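Local coordinates for sugar ABC transporter, sugar-binding protein (Streptococcus pneumoniae, PDB 2HEU), which probably captures sugar outside the cell, as the solute-binding component RafE of an ABC transporter, and delivers it to the membrane permease, at residues Leu84-Trp87 / Ala88-Gly91; Asp391-Ala394 / Phe395-Met399; Val360-Gln363 / Gln364-Ser368. All coordinates share one frame; numbering follows the deposited sequence. Where two conformers were deposited one is given.

Contact 1. Residues Leu84-Trp87 / Ala88-Gly91; sequences LQEW and AKAG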
loop_
_atom_site.group_PDB
_atom_site.type_symbol
_atom_site.label_atom_id
_atom_site.label_comp_id
_atom_site.label_asym_id
_atom_site.label_seq_id
_atom_site.Cartn_x
_atom_site.Cartn_y
_atom_site.Cartn_z
ATOM N N LEU A 84 -2.344 11.250 10.606
ATOM C CA LEU A 84 -3.322 11.926 9.796
ATOM C C LEU A 84 -4.631 11.958 10.595
ATOM O O LEU A 84 -5.286 12.998 10.673
ATOM C CB LEU A 84 -3.433 11.271 8.436
ATOM C CG LEU A 84 -4.447 11.915 7.454
ATOM C CD1 LEU A 84 -5.808 11.457 7.715
ATOM C CD2 LEU A 84 -4.391 13.492 7.417
ATOM N N GLN A 85 -5.040 10.817 11.153
ATOM C CA GLN A 85 -6.334 10.784 11.851
ATOM C C GLN A 85 -6.396 11.776 12.995
ATOM O O GLN A 85 -7.316 12.598 13.128
ATOM C CB GLN A 85 -6.546 9.384 12.413
ATOM C CG GLN A 85 -6.726 8.397 11.294
ATOM C CD GLN A 85 -6.651 6.974 11.774
ATOM O OE1 GLN A 85 -6.397 6.058 10.992
ATOM N NE2 GLN A 85 -6.767 6.780 13.048
ATOM N N GLU A 86 -5.391 11.705 13.819
ATOM C CA GLU A 86 -5.386 12.493 15.047
ATOM C C GLU A 86 -5.187 13.984 14.752
ATOM O O GLU A 86 -5.808 14.841 15.380
ATOM C CB GLU A 86 -4.436 11.966 16.064
ATOM C CG GLU A 86 -4.861 10.553 16.546
ATOM C CD GLU A 86 -6.240 10.522 17.195
ATOM O OE1 GLU A 86 -6.548 11.433 17.999
ATOM O OE2 GLU A 86 -7.061 9.680 16.815
ATOM N N TRP A 87 -4.282 14.296 13.830
ATOM C CA TRP A 87 -4.024 15.650 13.453
ATOM C C TRP A 87 -5.243 16.271 12.809
ATOM O O TRP A 87 -5.557 17.438 13.020
ATOM C CB TRP A 87 -2.737 15.784 12.639
ATOM C CG TRP A 87 -1.505 15.484 13.377
ATOM C CD1 TRP A 87 -1.316 15.450 14.777
ATOM C CD2 TRP A 87 -0.252 15.137 12.824
ATOM N NE1 TRP A 87 -0.068 15.095 15.051
ATOM C CE2 TRP A 87 0.631 14.925 13.896
ATOM C CE3 TRP A 87 0.229 15.006 11.539
ATOM C CZ2 TRP A 87 1.938 14.539 13.736
ATOM C CZ3 TRP A 87 1.533 14.618 11.404
ATOM C CH2 TRP A 87 2.371 14.415 12.464
ATOM N N ALA A 88 -5.937 15.485 11.986
ATOM C CA ALA A 88 -7.135 15.941 11.357
ATOM C C ALA A 88 -8.234 16.257 12.399
ATOM O O ALA A 88 -8.912 17.296 12.342
ATOM C CB ALA A 88 -7.636 14.949 10.338
ATOM N N LYS A 89 -8.356 15.367 13.403
ATOM C CA LYS A 89 -9.319 15.600 14.494
ATOM C C LYS A 89 -8.948 16.857 15.262
ATOM O O LYS A 89 -9.847 17.602 15.698
ATOM C CB LYS A 89 -9.313 14.408 15.442
ATOM C CG LYS A 89 -10.123 13.334 14.940
ATOM C CD LYS A 89 -10.009 12.116 15.863
ATOM C CE LYS A 89 -10.460 10.888 15.068
ATOM N NZ LYS A 89 -9.467 10.406 14.040
ATOM N N ALA A 90 -7.646 17.131 15.409
ATOM C CA ALA A 90 -7.156 18.275 16.156
ATOM C C ALA A 90 -7.101 19.561 15.360
ATOM O O ALA A 90 -6.630 20.610 15.929
ATOM C CB ALA A 90 -5.797 18.025 16.731
ATOM N N GLY A 91 -7.556 19.590 14.092
ATOM C CA GLY A 91 -7.629 20.787 13.341
ATOM C C GLY A 91 -6.362 21.211 12.657
ATOM O O GLY A 91 -6.338 22.344 12.177
#
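Gln85 O takes two N-H groups of a single residue, Lys89. The backbone bond from Lys89 N is the firm one, at 3.0 Å and 158° at the hydrogen, while Lys89 NZ adds a weak bond to the same Gln85 O at 3.2 Å. The lysine gets there by staying extended as far as CE and then bending at its last torsion (chi4 74°), which folds NZ back over the preceding turn and lays it 3.5 Å from Gln85 CB. From there it also faces the carboxylate of Glu86, whose own chain bends at chi2; Glu86 OE2 and Lys89 NZ form a long salt bridge of 3.7 Å on the exposed side of the helix. Regular i to i+4 bonding continues with Ala88 N to Leu84 O and Ala90 N to Glu86 O, both 2.9 Å. It gives way at Gly91, where positive phi (84°) and bonds back into the last turn make a Schellman motif. Helix 82-89, which follows strand 74-76, turns its buried Trp87 onto Leu62, Lys63, Val66 and Leu67 of helix 58-67, while Ala88 packs on Tyr120 and Gln85 reaches the loop at Gln364.

Contact 2. Residues Asp391-Ala394 / Phe395-Met399; sequences DLNA and FFNPM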
loop_
_atom_site.group_PDB
_atom_site.type_symbol
_atom_site.label_atom_id
_atom_site.label_comp_id
_atom_site.label_asym_id
_atom_site.label_seq_id
_atom_site.Cartn_x
_atom_site.Cartn_y
_atom_site.Cartn_z
ATOM N N ASP A 391 -0.650 -15.597 19.645
ATOM C CA ASP A 391 0.007 -14.374 19.225
ATOM C C ASP A 391 -0.967 -13.319 18.775
ATOM O O ASP A 391 -0.771 -12.120 19.034
ATOM C CB ASP A 391 0.996 -14.656 18.088
ATOM C CG ASP A 391 2.218 -15.449 18.436
ATOM O OD1 ASP A 391 2.551 -15.587 19.591
ATOM O OD2 ASP A 391 2.893 -15.882 17.453
ATOM N N LEU A 392 -1.970 -13.715 18.031
ATOM C CA LEU A 392 -2.998 -12.770 17.568
ATOM C C LEU A 392 -3.693 -12.152 18.749
ATOM O O LEU A 392 -3.866 -10.922 18.812
ATOM C CB LEU A 392 -4.034 -13.485 16.662
ATOM C CG LEU A 392 -3.510 -13.795 15.235
ATOM C CD1 LEU A 392 -4.343 -14.877 14.615
ATOM C CD2 LEU A 392 -3.518 -12.548 14.365
ATOM N N ASN A 393 -4.148 -12.959 19.720
ATOM C CA ASN A 393 -4.786 -12.344 20.889
ATOM C C ASN A 393 -3.809 -11.465 21.664
ATOM O O ASN A 393 -4.204 -10.391 22.159
ATOM C CB ASN A 393 -5.420 -13.374 21.819
ATOM C CG ASN A 393 -6.690 -13.943 21.205
ATOM O OD1 ASN A 393 -7.647 -13.221 20.886
ATOM N ND2 ASN A 393 -6.706 -15.265 21.000
ATOM N N ALA A 394 -2.565 -11.877 21.803
ATOM C CA ALA A 394 -1.628 -11.057 22.540
ATOM C C ALA A 394 -1.443 -9.714 21.901
ATOM O O ALA A 394 -1.296 -8.695 22.572
ATOM C CB ALA A 394 -0.286 -11.781 22.708
ATOM N N PHE A 395 -1.451 -9.692 20.559
ATOM C CA PHE A 395 -1.278 -8.441 19.795
ATOM C C PHE A 395 -2.501 -7.560 19.844
ATOM O O PHE A 395 -2.383 -6.353 20.017
ATOM C CB PHE A 395 -0.944 -8.843 18.337
ATOM C CG PHE A 395 -0.863 -7.688 17.386
ATOM C CD1 PHE A 395 0.046 -6.672 17.580
ATOM C CD2 PHE A 395 -1.713 -7.622 16.290
ATOM C CE1 PHE A 395 0.131 -5.614 16.666
ATOM C CE2 PHE A 395 -1.628 -6.577 15.406
ATOM C CZ PHE A 395 -0.724 -5.590 15.568
ATOM N N PHE A 396 -3.710 -8.144 19.693
ATOM C CA PHE A 396 -4.912 -7.331 19.635
ATOM C C PHE A 396 -5.461 -7.014 20.993
ATOM O O PHE A 396 -6.132 -5.947 21.144
ATOM C CB PHE A 396 -5.984 -7.977 18.727
ATOM C CG PHE A 396 -5.628 -7.903 17.262
ATOM C CD1 PHE A 396 -5.598 -6.650 16.624
ATOM C CD2 PHE A 396 -5.293 -9.022 16.529
ATOM C CE1 PHE A 396 -5.242 -6.533 15.307
ATOM C CE2 PHE A 396 -4.935 -8.926 15.195
ATOM C CZ PHE A 396 -4.904 -7.662 14.603
ATOM N N ASN A 397 -5.248 -7.827 22.018
ATOM C CA ASN A 397 -5.831 -7.539 23.340
ATOM C C ASN A 397 -5.527 -6.136 23.813
ATOM O O ASN A 397 -6.460 -5.490 24.351
ATOM C CB ASN A 397 -5.382 -8.585 24.371
ATOM C CG ASN A 397 -6.130 -9.901 24.234
ATOM O OD1 ASN A 397 -7.198 -10.010 23.613
ATOM N ND2 ASN A 397 -5.597 -10.883 24.919
ATOM N N PRO A 398 -4.309 -5.617 23.750
ATOM C CA PRO A 398 -4.057 -4.265 24.296
ATOM C C PRO A 398 -4.875 -3.196 23.582
ATOM O O PRO A 398 -5.133 -2.121 24.149
ATOM C CB PRO A 398 -2.569 -4.074 24.150
ATOM C CG PRO A 398 -2.031 -5.474 24.120
ATOM C CD PRO A 398 -3.059 -6.269 23.327
ATOM N N MET A 399 -5.238 -3.418 22.325
ATOM C CA MET A 399 -5.990 -2.444 21.536
ATOM C C MET A 399 -7.416 -2.397 22.009
ATOM O O MET A 399 -8.141 -1.422 21.668
ATOM C CB MET A 399 -5.931 -2.746 20.084
ATOM C CG MET A 399 -4.484 -2.972 19.553
ATOM S SD MET A 399 -4.480 -3.049 17.779
ATOM C CE MET A 399 -2.859 -3.828 17.504
HETATM O O HOH W 1 -7.759 -10.429 20.895
#
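The C-terminal part of helix 385-396 carries two side-chain pairs spaced i to i+4, Leu392 with Phe396 and Asn393 with Asn397, one apolar and one polar. Leu392 and Phe396 lie alongside each other and point the same way, with the CD2 methyl of Leu392 4.0 Å from CE2 of Phe396. In the backbone, Phe396 N donates to Leu392 O at 2.9 Å, a straight bond of 160° at the hydrogen; Phe395 N likewise donates to Asp391 O. The two asparagine amides are joined by a water molecule that donates to Asn393 OD1 and to Asn397 OD1, each at 2.8 Å. Each amide is also tied to the segment that packs beside the helix: Asn393 ND2 donates to Ile207 O, and Asn397 OD1 accepts from Asn205 N, so that Asn397 OD1 is gripped from two sources.

The adjacent phenylalanines differ in their first torsion. Phe395 CG is trans to its backbone N (chi1 174°), whereas Phe396 CG swings beside its own (-72°). This brings Phe395 CD2 3.5 Å above the centre of the Phe396 ring. The CE methyl of Met399 lies 3.4 Å above the plane of Phe395, toward the rim, and both aromatic rings meet Trp366 edge-to-face. Pro398 has no N-H to give to the preceding turn; its CD sits 3.1 Å from Ala394 O instead, and Met399 N turns back to Phe396 O. Leu392 and Phe395 face helix 370-382 through Leu375 and Phe372, while Ala394 is exposed. Such a division, with Leu392, Phe395 and Phe396 buried and Ala394 at the surface, is that of an amphipathic helix packed on the body of its domain.

Contact 3. Residues Val360-Gln363 / Gln364-Ser368; sequences VWLQ and QYWTS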
loop_
_atom_site.group_PDB
_atom_site.type_symbol
_atom_site.label_atom_id
_atom_site.label_comp_id
_atom_site.label_asym_id
_atom_site.label_seq_id
_atom_site.Cartn_x
_atom_site.Cartn_y
_atom_site.Cartn_z
ATOM N N VAL A 360 -8.243 -0.722 2.280
ATOM C CA VAL A 360 -7.209 0.045 2.988
ATOM C C VAL A 360 -6.550 -0.933 3.980
ATOM O O VAL A 360 -7.208 -1.742 4.655
ATOM C CB VAL A 360 -7.780 1.238 3.710
ATOM C CG1 VAL A 360 -6.705 1.985 4.459
ATOM C CG2 VAL A 360 -8.472 2.196 2.704
ATOM N N TRP A 361 -5.226 -0.830 4.117
ATOM C CA TRP A 361 -4.432 -1.581 5.083
ATOM C C TRP A 361 -5.203 -1.629 6.405
ATOM O O TRP A 361 -5.670 -0.604 6.944
ATOM C CB TRP A 361 -3.093 -0.884 5.324
ATOM C CG TRP A 361 -2.131 -1.012 4.197
ATOM C CD1 TRP A 361 -1.657 -0.031 3.375
ATOM C CD2 TRP A 361 -1.435 -2.190 3.771
ATOM N NE1 TRP A 361 -0.764 -0.515 2.460
ATOM C CE2 TRP A 361 -0.620 -1.859 2.676
ATOM C CE3 TRP A 361 -1.414 -3.502 4.259
ATOM C CZ2 TRP A 361 0.178 -2.846 2.039
ATOM C CZ3 TRP A 361 -0.603 -4.425 3.695
ATOM C CH2 TRP A 361 0.141 -4.123 2.574
ATOM N N LEU A 362 -5.258 -2.831 7.025
ATOM C CA LEU A 362 -6.014 -2.998 8.240
ATOM C C LEU A 362 -5.476 -2.195 9.424
ATOM O O LEU A 362 -6.205 -1.823 10.307
ATOM C CB LEU A 362 -6.127 -4.476 8.613
ATOM C CG LEU A 362 -6.817 -5.358 7.600
ATOM C CD1 LEU A 362 -6.835 -6.810 8.129
ATOM C CD2 LEU A 362 -8.213 -4.915 7.281
ATOM N N GLN A 363 -4.158 -1.943 9.363
ATOM C CA GLN A 363 -3.482 -1.200 10.473
ATOM C C GLN A 363 -3.918 0.271 10.485
ATOM O O GLN A 363 -3.529 0.963 11.429
ATOM C CB GLN A 363 -1.972 -1.363 10.461
ATOM C CG GLN A 363 -1.241 -0.673 9.341
ATOM C CD GLN A 363 -1.034 -1.487 8.113
ATOM O OE1 GLN A 363 -1.727 -2.496 7.929
ATOM N NE2 GLN A 363 -0.179 -1.093 7.191
ATOM N N GLN A 364 -4.717 0.729 9.544
ATOM C CA GLN A 364 -5.447 2.000 9.717
ATOM C C GLN A 364 -6.038 2.097 11.107
ATOM O O GLN A 364 -6.137 3.172 11.644
ATOM C CB GLN A 364 -6.500 2.094 8.601
ATOM C CG GLN A 364 -7.309 3.405 8.622
ATOM C CD GLN A 364 -8.289 3.528 7.510
ATOM O OE1 GLN A 364 -8.480 4.707 7.000
ATOM N NE2 GLN A 364 -8.813 2.481 6.998
ATOM N N TYR A 365 -6.522 0.942 11.607
ATOM C CA TYR A 365 -7.278 0.881 12.881
ATOM C C TYR A 365 -6.566 0.048 13.964
ATOM O O TYR A 365 -7.201 -0.444 14.868
ATOM C CB TYR A 365 -8.701 0.430 12.664
ATOM C CG TYR A 365 -9.462 1.400 11.817
ATOM C CD1 TYR A 365 -9.714 2.671 12.283
ATOM C CD2 TYR A 365 -9.891 1.064 10.551
ATOM C CE1 TYR A 365 -10.386 3.542 11.521
ATOM C CE2 TYR A 365 -10.571 1.972 9.772
ATOM C CZ TYR A 365 -10.824 3.191 10.257
ATOM O OH TYR A 365 -11.502 4.106 9.459
ATOM N N TRP A 366 -5.239 -0.078 13.819
ATOM C CA TRP A 366 -4.421 -0.730 14.812
ATOM C C TRP A 366 -3.442 0.230 15.452
ATOM O O TRP A 366 -3.128 1.283 14.851
ATOM C CB TRP A 366 -3.579 -1.850 14.211
ATOM C CG TRP A 366 -4.318 -2.978 13.486
ATOM C CD1 TRP A 366 -5.648 -3.151 13.402
ATOM C CD2 TRP A 366 -3.698 -4.006 12.703
ATOM N NE1 TRP A 366 -5.917 -4.266 12.641
ATOM C CE2 TRP A 366 -4.759 -4.794 12.180
ATOM C CE3 TRP A 366 -2.354 -4.330 12.403
ATOM C CZ2 TRP A 366 -4.486 -5.905 11.390
ATOM C CZ3 TRP A 366 -2.102 -5.411 11.584
ATOM C CH2 TRP A 366 -3.191 -6.177 11.084
ATOM N N THR A 367 -2.980 -0.041 16.640
ATOM C CA THR A 367 -2.008 0.819 17.296
ATOM C C THR A 367 -0.551 0.587 16.894
ATOM O O THR A 367 0.265 1.440 17.173
ATOM C CB THR A 367 -2.222 0.764 18.824
ATOM O OG1 THR A 367 -2.028 -0.534 19.238
ATOM C CG2 THR A 367 -3.601 1.249 19.222
ATOM N N SER A 368 -0.266 -0.539 16.270
ATOM C CA SER A 368 1.033 -0.871 15.727
ATOM C C SER A 368 0.829 -2.003 14.748
ATOM O O SER A 368 -0.318 -2.441 14.552
ATOM C CB SER A 368 1.970 -1.282 16.862
ATOM O OG SER A 368 1.663 -2.588 17.354
#
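Across one face of the Trp366 indole lies the backbone of Leu362 and Gln363. Gln363 CA makes a CH-pi contact with the five-membered ring, 3.8 Å from its centroid and 26° off the normal. On the same side of the plane, but at the rim of the six-membered ring, Leu362 CB comes to 3.5 Å from Trp366 CZ2 and Gln363 CB to 3.6 Å from Trp366 CE3. At the indole edge, Trp366 NE1 donates to Asn196 OD1. The chain between is coiled tightly by three successive i to i+3 bonds: Gln364 N to Trp361 O, Tyr365 N to Leu362 O and Trp366 N to Gln363 O, each 3.1 Å. This is 3-10-type bonding, and it curls the connection between strand 358-360 and helix 370-382 so that the indole comes back over the backbone of Leu362 and Gln363. The last bond is nearly straight at the hydrogen, yet Trp366 N stands well above the carbonyl plane of Gln363. Leu362 O also accepts from Asn196 ND2, so one side chain holds both this carbonyl and the indole N-H. With chi1 at 70°, the Gln363 CG is wedged between backbone N and carbonyl carbon, and a bend at chi2 carries its OE1 to Gln182 NE2.

Overall arrangement
Contact 3 lies nearest the chain centre, about 12 Å from it (centre to centre), whereas the centres of contacts 1 and 2 lie 21 and 23 Å out; all three are partly buried. Contacts 1 and 2 both lie toward the C-terminal parts of helices; contact 1 closes in a glycine Schellman motif and carries a long surface ion pair, while contact 2 has a proline at 398 and links two asparagine amides through a water. Contact 3 is a 3-10-type turn with i to i+3 bonds, against which an indole packs. It joins the other two: Trp366, Thr367 and Ser368 pack against Phe395, Phe396 and Met399, and Gln364 meets Gln85. Contacts 1 and 2 do not touch.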